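Local coordinates for aldehyde dehydrogenase family protein (Pseudomonas syringae pv. tomato, PDB 5IUV) that probably oxidises indole-3-acetaldehyde to the auxin indole-3-acetic acid with NAD+, in auxin synthesis that contributes to the bacterium's virulence, at residues R21-Q25 / G26-A30. Numbering follows the deposited sequence.
Sequences RAFIQ and GEYTA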
# COMPACT_ATOMS: atom_id res chain seq x y z
N ARG A 21 -42.94 -8.06 -5.52
CA ARG A 21 -42.50 -8.21 -6.90
C ARG A 21 -40.98 -8.22 -7.07
O ARG A 21 -40.23 -7.81 -6.19
CB ARG A 21 -43.11 -7.09 -7.76
CG ARG A 21 -44.61 -7.31 -8.07
CD ARG A 21 -45.23 -6.10 -8.74
NE ARG A 21 -45.14 -4.89 -7.90
CZ ARG A 21 -45.35 -3.66 -8.35
NH1 ARG A 21 -45.64 -3.45 -9.63
NH2 ARG A 21 -45.24 -2.62 -7.53
N ALA A 22 -40.54 -8.72 -8.22
CA ALA A 22 -39.14 -8.60 -8.62
C ALA A 22 -38.88 -7.16 -9.06
O ALA A 22 -39.82 -6.39 -9.23
CB ALA A 22 -38.80 -9.59 -9.73
N PHE A 23 -37.61 -6.80 -9.23
CA PHE A 23 -37.26 -5.45 -9.66
C PHE A 23 -36.24 -5.52 -10.80
O PHE A 23 -35.14 -6.02 -10.62
CB PHE A 23 -36.70 -4.64 -8.50
CG PHE A 23 -36.61 -3.15 -8.76
CD1 PHE A 23 -35.43 -2.58 -9.24
CD2 PHE A 23 -37.69 -2.32 -8.52
CE1 PHE A 23 -35.34 -1.21 -9.47
CE2 PHE A 23 -37.61 -0.95 -8.75
CZ PHE A 23 -36.43 -0.40 -9.22
N ILE A 24 -36.63 -5.03 -11.97
CA ILE A 24 -35.75 -5.09 -13.13
C ILE A 24 -35.85 -3.79 -13.92
O ILE A 24 -36.95 -3.34 -14.21
CB ILE A 24 -36.11 -6.27 -14.06
CG1 ILE A 24 -35.98 -7.61 -13.34
CG2 ILE A 24 -35.20 -6.27 -15.29
CD1 ILE A 24 -36.55 -8.78 -14.11
N GLN A 25 -34.70 -3.20 -14.24
CA GLN A 25 -34.63 -1.99 -15.06
C GLN A 25 -35.52 -0.88 -14.49
O GLN A 25 -36.35 -0.29 -15.19
CB GLN A 25 -35.01 -2.33 -16.52
CG GLN A 25 -34.75 -1.22 -17.55
CD GLN A 25 -33.30 -0.74 -17.57
OE1 GLN A 25 -32.36 -1.52 -17.37
NE2 GLN A 25 -33.12 0.55 -17.83
N GLY A 26 -35.35 -0.61 -13.20
CA GLY A 26 -35.99 0.52 -12.56
C GLY A 26 -37.46 0.36 -12.20
O GLY A 26 -38.08 1.32 -11.76
N GLU A 27 -38.02 -0.84 -12.40
CA GLU A 27 -39.45 -1.08 -12.13
C GLU A 27 -39.72 -2.41 -11.46
O GLU A 27 -39.08 -3.41 -11.77
CB GLU A 27 -40.27 -1.00 -13.43
CG GLU A 27 -40.35 0.39 -14.04
CD GLU A 27 -41.23 0.43 -15.29
OE1 GLU A 27 -41.80 -0.61 -15.66
OE2 GLU A 27 -41.34 1.52 -15.89
N TYR A 28 -40.68 -2.43 -10.54
CA TYR A 28 -41.15 -3.69 -10.00
C TYR A 28 -41.88 -4.44 -11.10
O TYR A 28 -42.49 -3.82 -11.97
CB TYR A 28 -42.05 -3.48 -8.77
CG TYR A 28 -41.24 -3.09 -7.54
CD1 TYR A 28 -40.42 -4.01 -6.92
CD2 TYR A 28 -41.28 -1.79 -7.04
CE1 TYR A 28 -39.66 -3.66 -5.81
CE2 TYR A 28 -40.54 -1.44 -5.93
CZ TYR A 28 -39.73 -2.38 -5.32
OH TYR A 28 -38.98 -2.03 -4.22
N THR A 29 -41.79 -5.76 -11.08
CA THR A 29 -42.35 -6.58 -12.14
C THR A 29 -42.69 -7.96 -11.61
O THR A 29 -42.02 -8.47 -10.72
CB THR A 29 -41.37 -6.71 -13.34
OG1 THR A 29 -41.93 -7.57 -14.33
CG2 THR A 29 -40.03 -7.28 -12.88
N ALA A 30 -43.74 -8.57 -12.15
CA ALA A 30 -44.01 -9.96 -11.85
C ALA A 30 -42.95 -10.80 -12.54
O ALA A 30 -42.26 -10.33 -13.44
CB ALA A 30 -45.41 -10.37 -12.31
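Phe23 turns one ring edge onto the face of Tyr28, with Phe23 CD2 over the centre of the tyrosine ring and 3.6 Å from Tyr28 CD1. The centroids of the two rings lie 4.8 Å apart and their planes meet at 73°, which defines a T-shaped pair. Phe23 holds its CG anti to the backbone N (chi1 -166°), which carries the ring back over the turn: its CZ reaches 3.2 Å from Gly26 C, and Glu27 N lies over one face toward the rim. Beside the tyrosine, the Arg21 guanidinium lays a face on Tyr28 CB, 3.3 Å from Arg21 CZ, after its chain bends at chi3; Arg21 NE forms a salt bridge with Glu19.

The backbone is a beta hairpin with a two-residue loop, closed by a type I' turn from Ile24 to Glu27, with Gln25 and Gly26 at its corners, both at positive phi. Ile24 N donates to Glu27 O at 2.9 Å and nearly straight (161°), whereas Glu27 N to Ile24 O is longer, 3.3 Å. Farther along, Thr29 N donates a hydrogen bond to Ala22 O at 2.8 Å, and the return hydrogen bond from Ala22 N to Thr29 O is weak. On the face opposite the rings, Thr29 CG2 meets Ile24 CD1 at 4.0 Å.

Helix 198-210 receives the aromatic pair, and Tyr28 OH is hydrogen-bonded to Ile201 O, while Ile24 and Thr29 rest on helix 56-72. The chemistry thus implies a hairpin fixed by backbone bonds at both ends and packed through its two faces against separate helices.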